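Local coordinates for protein ADP-dependent L-serine kinase SerK (Thermococcus kodakarensis KOD1, PDB 5X0E) that phosphorylates free L-serine with ADP as the phosphate donor, giving O-phospho-L-serine and AMP in the first step from serine to cysteine, at residues K25-A30 with P60-Y65; D95-Y100 with H225-N230; Y100-A105 with S219-R224. The protein carries 1 engineered substitution. All blocks are in the same frame, centred on the assembly; numbering follows the deposited sequence. Where two conformers were deposited one is given.

Interaction 1 of 3, residues K25-A30 with P60-Y65. Engineered in segment 25-30: Ala30 (natural residue Glu).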
# COMPACT_ATOMS: atom_id res chain seq x y z
N LYS A 25 -18.21 -2.54 9.08
CA LYS A 25 -17.82 -1.41 9.94
C LYS A 25 -16.42 -0.84 9.62
O LYS A 25 -15.94 0.02 10.36
CB LYS A 25 -17.87 -1.81 11.42
CG LYS A 25 -19.25 -2.21 11.93
CD LYS A 25 -19.24 -2.25 13.44
CE LYS A 25 -20.42 -3.01 14.03
NZ LYS A 25 -21.70 -2.31 13.73
N MET A 26 -15.78 -1.30 8.55
CA MET A 26 -14.41 -0.90 8.22
C MET A 26 -14.43 0.02 7.01
O MET A 26 -15.10 -0.28 6.04
CB MET A 26 -13.53 -2.10 7.91
CG MET A 26 -13.36 -3.03 9.09
SD MET A 26 -12.34 -4.44 8.68
CE MET A 26 -12.64 -5.53 10.08
N LYS A 27 -13.68 1.11 7.09
CA LYS A 27 -13.66 2.15 6.06
C LYS A 27 -12.28 2.19 5.39
O LYS A 27 -11.27 2.42 6.06
CB LYS A 27 -13.98 3.50 6.72
CG LYS A 27 -14.50 4.54 5.77
CD LYS A 27 -15.14 5.71 6.51
CE LYS A 27 -15.92 6.57 5.52
NZ LYS A 27 -16.34 7.84 6.14
N PRO A 28 -12.23 1.96 4.05
CA PRO A 28 -10.93 2.01 3.38
C PRO A 28 -10.47 3.46 3.21
O PRO A 28 -11.30 4.37 3.14
CB PRO A 28 -11.22 1.36 2.03
CG PRO A 28 -12.64 1.71 1.76
CD PRO A 28 -13.32 1.68 3.10
N HIS A 29 -9.17 3.70 3.29
CA HIS A 29 -8.55 4.94 2.82
C HIS A 29 -7.72 4.86 1.53
O HIS A 29 -7.19 5.87 1.09
CB HIS A 29 -7.75 5.57 3.98
CG HIS A 29 -6.44 4.92 4.29
ND1 HIS A 29 -6.29 4.00 5.30
CD2 HIS A 29 -5.20 5.11 3.77
CE1 HIS A 29 -5.02 3.63 5.38
NE2 HIS A 29 -4.34 4.28 4.45
N ALA A 30 -7.68 3.69 0.89
CA ALA A 30 -6.80 3.46 -0.27
C ALA A 30 -7.41 2.48 -1.26
O ALA A 30 -8.25 1.64 -0.90
CB ALA A 30 -5.43 2.96 0.18
N PRO A 60 -13.25 9.35 14.14
CA PRO A 60 -13.89 10.37 14.96
C PRO A 60 -15.27 10.72 14.43
O PRO A 60 -15.41 11.03 13.25
CB PRO A 60 -12.95 11.57 14.80
CG PRO A 60 -11.62 10.95 14.65
CD PRO A 60 -11.87 9.74 13.80
N GLY A 61 -16.28 10.61 15.30
CA GLY A 61 -17.66 11.02 14.97
C GLY A 61 -18.54 9.97 14.30
O GLY A 61 -19.71 10.22 14.09
N GLU A 62 -17.99 8.79 13.99
CA GLU A 62 -18.71 7.75 13.24
C GLU A 62 -18.54 6.40 13.90
O GLU A 62 -17.46 6.10 14.44
CB GLU A 62 -18.16 7.62 11.82
CG GLU A 62 -18.31 8.83 10.92
CD GLU A 62 -17.57 8.66 9.60
OE1 GLU A 62 -16.89 9.61 9.17
OE2 GLU A 62 -17.65 7.56 9.01
N ASP A 63 -19.56 5.55 13.78
CA ASP A 63 -19.49 4.16 14.22
C ASP A 63 -18.79 3.28 13.16
O ASP A 63 -19.32 2.26 12.72
CB ASP A 63 -20.91 3.64 14.53
CG ASP A 63 -20.90 2.29 15.24
N MET A 64 -17.58 3.69 12.76
CA MET A 64 -16.78 2.99 11.74
C MET A 64 -15.33 3.01 12.17
O MET A 64 -14.90 3.89 12.93
CB MET A 64 -16.88 3.68 10.37
CG MET A 64 -18.29 3.80 9.79
SD MET A 64 -18.97 2.21 9.29
CE MET A 64 -18.12 1.92 7.75
N TYR A 65 -14.57 2.06 11.64
CA TYR A 65 -13.13 1.99 11.89
C TYR A 65 -12.38 2.26 10.59
O TYR A 65 -12.69 1.66 9.56
CB TYR A 65 -12.74 0.61 12.41
CG TYR A 65 -13.38 0.31 13.72
CD1 TYR A 65 -12.81 0.74 14.91
CD2 TYR A 65 -14.59 -0.39 13.77
CE1 TYR A 65 -13.42 0.49 16.12
CE2 TYR A 65 -15.20 -0.67 14.98
CZ TYR A 65 -14.62 -0.22 16.15
OH TYR A 65 -15.25 -0.50 17.34
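Lys25 and Lys27 bracket Tyr65 in a short parallel pairing: Tyr65 N donates to Lys25 O (2.8 Å), and Lys27 N donates to Tyr65 O (2.7 Å). Met26, the bridge partner of Tyr65, sends its side chain to the same face of the sheet, toward Leu56. On the other side of the pairing, the Met64 chain folds back at chi2 and chi3 (-69° and -78°), and its methyl CE settles 3.7 Å from Lys25 C, against the peptide that makes the first bond. The extended Lys27 side chain crosses that of Glu62 at about a right angle, and Lys27 NZ meets the syn lone pair of Glu62 OE2 in a salt bridge of 3.2 Å. Glu62 OE1 is bridged to Lys213 at the end of helix 205-213. Tyr65 begins strand 65-67, and strand 26-27 lies outermost beside it in the mixed five-stranded sheet of the ParB-like domain. Farther along, His29 bonds to His71 and touches phosphoserine, and the engineered Ala30 replaces the glutamate inferred to be catalytic. Two main-chain bonds thus fix the strand edge from which this active-site segment departs, while Lys27 and Lys213 together probably favour the ionised form of Glu62.

Interaction 2 of 3, residues D95-Y100 with H225-N230. With SEP (phosphoserine), chain C.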
# COMPACT_ATOMS: atom_id res chain seq x y z
N ASP A 95 1.48 8.83 19.50
CA ASP A 95 2.82 8.89 18.91
C ASP A 95 3.44 7.51 18.65
O ASP A 95 4.46 7.41 17.98
CB ASP A 95 3.73 9.76 19.78
CG ASP A 95 3.34 11.23 19.73
OD1 ASP A 95 2.77 11.69 18.70
OD2 ASP A 95 3.60 11.94 20.73
N ASP A 96 2.80 6.45 19.15
CA ASP A 96 3.13 5.08 18.78
C ASP A 96 2.53 4.59 17.45
O ASP A 96 2.75 3.44 17.06
CB ASP A 96 2.71 4.14 19.92
CG ASP A 96 3.53 4.36 21.18
OD1 ASP A 96 4.71 4.75 21.07
OD2 ASP A 96 2.99 4.14 22.27
N VAL A 97 1.76 5.42 16.76
CA VAL A 97 1.42 5.15 15.37
C VAL A 97 2.20 6.16 14.52
O VAL A 97 1.95 7.35 14.60
CB VAL A 97 -0.09 5.22 15.12
CG1 VAL A 97 -0.40 4.86 13.67
CG2 VAL A 97 -0.83 4.28 16.08
N LYS A 98 3.17 5.67 13.76
CA LYS A 98 3.92 6.49 12.81
C LYS A 98 3.50 6.10 11.39
O LYS A 98 3.08 4.96 11.13
CB LYS A 98 5.43 6.29 13.00
CG LYS A 98 6.01 6.88 14.29
CD LYS A 98 6.07 8.40 14.23
CE LYS A 98 6.90 9.00 15.36
NZ LYS A 98 6.15 9.10 16.64
N VAL A 99 3.59 7.06 10.47
CA VAL A 99 3.20 6.81 9.08
C VAL A 99 4.29 7.27 8.10
O VAL A 99 4.83 8.37 8.22
CB VAL A 99 1.82 7.39 8.75
CG1 VAL A 99 1.85 8.92 8.70
CG2 VAL A 99 1.28 6.80 7.45
N TYR A 100 4.64 6.38 7.18
CA TYR A 100 5.53 6.68 6.06
C TYR A 100 4.73 6.25 4.81
O TYR A 100 3.51 6.32 4.85
CB TYR A 100 6.85 5.93 6.23
CG TYR A 100 7.52 6.31 7.53
CD1 TYR A 100 8.39 7.39 7.61
CD2 TYR A 100 7.23 5.61 8.70
CE1 TYR A 100 8.99 7.75 8.81
CE2 TYR A 100 7.82 5.96 9.91
CZ TYR A 100 8.69 7.03 9.97
OH TYR A 100 9.25 7.35 11.19
N HIS A 225 2.05 2.38 7.83
CA HIS A 225 1.95 2.62 9.24
C HIS A 225 2.88 1.71 10.00
O HIS A 225 2.97 0.53 9.70
CB HIS A 225 0.53 2.37 9.71
CG HIS A 225 -0.45 3.37 9.20
ND1 HIS A 225 -1.17 3.18 8.04
CD2 HIS A 225 -0.85 4.57 9.70
CE1 HIS A 225 -1.98 4.21 7.86
NE2 HIS A 225 -1.78 5.08 8.84
N VAL A 226 3.54 2.26 11.01
CA VAL A 226 4.47 1.47 11.80
C VAL A 226 4.24 1.72 13.28
O VAL A 226 4.08 2.85 13.73
CB VAL A 226 5.96 1.67 11.39
CG1 VAL A 226 6.22 1.14 9.99
CG2 VAL A 226 6.37 3.12 11.50
N LEU A 227 4.17 0.61 14.01
CA LEU A 227 3.91 0.60 15.43
C LEU A 227 5.24 0.28 16.09
O LEU A 227 6.20 0.00 15.38
CB LEU A 227 2.89 -0.49 15.74
CG LEU A 227 1.63 -0.55 14.86
CD1 LEU A 227 0.70 -1.64 15.36
CD2 LEU A 227 0.94 0.80 14.82
N PRO A 228 5.31 0.26 17.44
CA PRO A 228 6.55 -0.20 18.07
C PRO A 228 6.82 -1.73 17.94
O PRO A 228 7.85 -2.20 18.40
CB PRO A 228 6.37 0.21 19.55
CG PRO A 228 5.30 1.25 19.55
CD PRO A 228 4.39 0.85 18.42
N PHE A 229 5.90 -2.47 17.35
CA PHE A 229 6.02 -3.92 17.21
C PHE A 229 5.25 -4.33 15.96
O PHE A 229 4.46 -3.54 15.44
CB PHE A 229 5.38 -4.62 18.42
CG PHE A 229 3.95 -4.19 18.65
CD1 PHE A 229 3.68 -3.06 19.41
CD2 PHE A 229 2.90 -4.86 18.03
CE1 PHE A 229 2.37 -2.63 19.58
CE2 PHE A 229 1.59 -4.43 18.19
CZ PHE A 229 1.33 -3.31 18.98
N ASN A 230 5.46 -5.56 15.50
CA ASN A 230 4.52 -6.25 14.61
C ASN A 230 3.73 -7.26 15.44
O ASN A 230 4.31 -7.97 16.26
CB ASN A 230 5.24 -6.98 13.45
CG ASN A 230 5.61 -6.04 12.31
OD1 ASN A 230 6.74 -6.05 11.83
ND2 ASN A 230 4.65 -5.25 11.86
N SEP C . -2.04 1.10 4.77
CA SEP C . -1.12 -0.06 4.66
CB SEP C . -0.68 -0.26 3.22
OG SEP C . -1.84 -0.53 2.42
C SEP C . 0.04 0.11 5.60
O SEP C . 1.10 -0.51 5.44
OXT SEP C . -0.06 0.89 6.56
P SEP C . -2.59 -1.96 2.50
O1P SEP C . -1.51 -2.91 2.97
O2P SEP C . -3.08 -2.12 1.07
O3P SEP C . -3.71 -1.73 3.48
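Lys98 and Val226 form a hydrogen-bonded antiparallel pair, Lys98 N to Val226 O at 3.0 Å and Val226 N to Lys98 O at 2.7 Å, and Val99 faces His225 in the adjoining non-hydrogen-bonded pair. These two antiparallel bridges join the start of strand 98-107 to strand 224-226. On the face of Val99 and His225, the valine methyl CG2 lies over the imidazole, 3.9 Å from the ring centroid, as a CH-pi contact offset toward the rim. Val99 chi1 of 71° puts CG1 between the backbone N and the carbonyl carbon, leaving CG2 opposite the N and above the imidazole. Val97 approaches the same imidazole obliquely with CG1, while its CG2 touches Leu227 CD2. Across the sheet, Val226 CG2 fits between Lys98 CB and the edge of the Tyr100 ring, 3.6 Å from Tyr100 CE2. Asp96 and Pro228 cross at about a right angle just beyond the paired residues. Tyr92 OH bonds to His225 NE2 and so holds the imidazole on the side remote from phosphoserine; Val68, which also binds the ligand, packs against the ring. His225 N and His225 ND1 both donate to the carboxylate oxygen OXT of phosphoserine, each at 2.9 Å.

Interaction 3 of 3, residues Y100-A105 with S219-R224. With SEP (phosphoserine), chain C.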
# COMPACT_ATOMS: atom_id res chain seq x y z
N TYR A 100 4.64 6.38 7.18
CA TYR A 100 5.53 6.68 6.06
C TYR A 100 4.73 6.25 4.81
O TYR A 100 3.51 6.32 4.85
CB TYR A 100 6.85 5.93 6.23
CG TYR A 100 7.52 6.31 7.53
CD1 TYR A 100 8.39 7.39 7.61
CD2 TYR A 100 7.23 5.61 8.70
CE1 TYR A 100 8.99 7.75 8.81
CE2 TYR A 100 7.82 5.96 9.91
CZ TYR A 100 8.69 7.03 9.97
OH TYR A 100 9.25 7.35 11.19
N THR A 101 5.40 5.79 3.76
CA THR A 101 4.71 5.37 2.54
C THR A 101 5.37 4.11 1.96
O THR A 101 6.34 3.59 2.50
CB THR A 101 4.67 6.55 1.53
OG1 THR A 101 3.73 6.27 0.49
CG2 THR A 101 6.04 6.82 0.90
N TRP A 102 4.75 3.60 0.90
CA TRP A 102 5.31 2.51 0.09
C TRP A 102 5.58 3.08 -1.28
O TRP A 102 4.72 3.79 -1.83
CB TRP A 102 4.33 1.35 -0.06
CG TRP A 102 4.00 0.63 1.20
CD1 TRP A 102 2.95 0.87 2.04
CD2 TRP A 102 4.72 -0.47 1.78
NE1 TRP A 102 2.98 0.01 3.09
CE2 TRP A 102 4.05 -0.84 2.96
CE3 TRP A 102 5.87 -1.18 1.40
CZ2 TRP A 102 4.49 -1.88 3.79
CZ3 TRP A 102 6.30 -2.24 2.22
CH2 TRP A 102 5.61 -2.56 3.40
N TYR A 103 6.75 2.76 -1.83
CA TYR A 103 7.18 3.21 -3.15
C TYR A 103 6.95 2.08 -4.18
O TYR A 103 7.55 1.01 -4.05
CB TYR A 103 8.66 3.60 -3.14
CG TYR A 103 9.00 4.59 -2.04
CD1 TYR A 103 8.62 5.92 -2.14
CD2 TYR A 103 9.66 4.18 -0.90
CE1 TYR A 103 8.93 6.83 -1.13
CE2 TYR A 103 9.96 5.06 0.12
CZ TYR A 103 9.60 6.38 0.01
OH TYR A 103 9.90 7.25 1.02
N PRO A 104 6.09 2.32 -5.19
CA PRO A 104 5.94 1.40 -6.31
C PRO A 104 7.25 1.25 -7.06
O PRO A 104 7.97 2.24 -7.23
CB PRO A 104 4.92 2.10 -7.23
CG PRO A 104 4.28 3.15 -6.40
CD PRO A 104 5.25 3.52 -5.34
N ALA A 105 7.56 0.03 -7.48
CA ALA A 105 8.77 -0.26 -8.23
C ALA A 105 8.48 -1.37 -9.23
O ALA A 105 7.50 -2.12 -9.08
CB ALA A 105 9.90 -0.67 -7.31
N SER A 219 -4.38 6.55 -3.68
CA SER A 219 -3.85 5.49 -4.53
C SER A 219 -3.32 4.35 -3.63
O SER A 219 -3.12 4.55 -2.42
CB SER A 219 -2.76 6.01 -5.48
OG SER A 219 -1.55 6.25 -4.80
N PRO A 220 -3.13 3.15 -4.21
CA PRO A 220 -2.78 2.01 -3.36
C PRO A 220 -1.46 2.19 -2.60
O PRO A 220 -0.53 2.85 -3.09
CB PRO A 220 -2.70 0.83 -4.34
CG PRO A 220 -3.50 1.26 -5.53
CD PRO A 220 -3.30 2.74 -5.62
N LYS A 221 -1.42 1.62 -1.40
CA LYS A 221 -0.21 1.57 -0.57
C LYS A 221 0.35 2.94 -0.20
O LYS A 221 1.55 3.06 0.06
CB LYS A 221 0.88 0.72 -1.25
CG LYS A 221 0.46 -0.68 -1.65
CD LYS A 221 0.10 -1.51 -0.43
CE LYS A 221 -0.12 -2.97 -0.78
NZ LYS A 221 -0.36 -3.80 0.44
N THR A 222 -0.51 3.94 -0.12
CA THR A 222 -0.09 5.32 0.14
C THR A 222 0.46 5.48 1.56
O THR A 222 1.42 6.22 1.76
CB THR A 222 -1.22 6.33 -0.13
OG1 THR A 222 -1.49 6.39 -1.54
CG2 THR A 222 -0.87 7.73 0.38
N THR A 223 -0.14 4.79 2.52
CA THR A 223 0.34 4.80 3.90
C THR A 223 1.10 3.52 4.24
O THR A 223 0.69 2.43 3.86
CB THR A 223 -0.83 4.90 4.90
OG1 THR A 223 -1.71 3.79 4.73
CG2 THR A 223 -1.62 6.24 4.74
N ARG A 224 2.20 3.68 4.97
CA ARG A 224 2.92 2.59 5.60
C ARG A 224 2.98 2.93 7.08
O ARG A 224 3.84 3.70 7.52
CB ARG A 224 4.33 2.45 5.03
CG ARG A 224 5.15 1.33 5.66
CD ARG A 224 6.39 1.04 4.84
NE ARG A 224 7.39 2.10 4.92
CZ ARG A 224 8.25 2.28 5.93
NH1 ARG A 224 8.24 1.48 6.99
NH2 ARG A 224 9.13 3.28 5.89
N SEP C . -2.04 1.10 4.77
CA SEP C . -1.12 -0.06 4.66
CB SEP C . -0.68 -0.26 3.22
OG SEP C . -1.84 -0.53 2.42
C SEP C . 0.04 0.11 5.60
O SEP C . 1.10 -0.51 5.44
OXT SEP C . -0.06 0.89 6.56
P SEP C . -2.59 -1.96 2.50
O1P SEP C . -1.51 -2.91 2.97
O2P SEP C . -3.08 -2.12 1.07
O3P SEP C . -3.71 -1.73 3.48
O HOH W 1 8.59 5.28 3.37
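The Trp102 indole carries the aliphatic part of Arg224 on one face, with Arg224 CD 3.6 Å from the centroid of the six-membered ring, and has Lys221 O, Thr223 O and the phosphoserine carboxylate at its edge. Arg224 crosses the ring at about a right angle, and the bend at chi3 (71°) sets its guanidinium steeply to the indole, planes 76° apart, with Tyr100 CB over one guanidinium face. Arg224 NE, with its partner in the guanidinium plane, donates to Thr101 O (3.0 Å), and a water links Arg224 NH2 to Thr101 N. These groups lie where strand 98-107 is interrupted, next to the antiparallel bridge between Tyr100 and Arg224, whose backbones exchange two hydrogen bonds. The other partner is a type II β-turn from Ser219 to Thr222, closed in part by Thr222 OG1 on Ser219 O. Thr101 chi1 of -165° swings OG1 away from the backbone N, to reach Thr222 O at 2.6 Å and tie the strand to this turn.

Together the two segments line one side of the phosphoserine pocket. Trp102 NE1 donates to phosphoserine O, one of the carboxylate oxygens, at 3.1 Å, so the indole that Arg224 covers also grips the ligand. Thr223 OG1 accepts from the phosphoserine amino group. Lys221, within the turn, sends its side chain to the phosphate; Glu4 and Glu36 form salt bridges to the same ammonium. Lys221 NZ lies 2.9 Å from phosphoserine O1P, with a weaker bond to O2P.

Overall arrangement
From the N terminus, interaction 1 closes first: residues 25-30 and 60-65 bring together the ends of a loop that holds helix 34-47 and strand 54-58, at the edge of the five-stranded sheet. Interaction 2 opens after it, so the two are in series. Interaction 2 joins 95-100 to 225-230 and closes a loop of more than 120 residues; interaction 3, which shares Tyr100 with it, is nested inside and extends the pairing from strand 98-107 to the turn before strand 224-226. The contacts converge on phosphoserine: His29 of interaction 1 probably bonds to Thr223 of interaction 3 and packs against His225 of interaction 2, tying the two sheets together around the ligand.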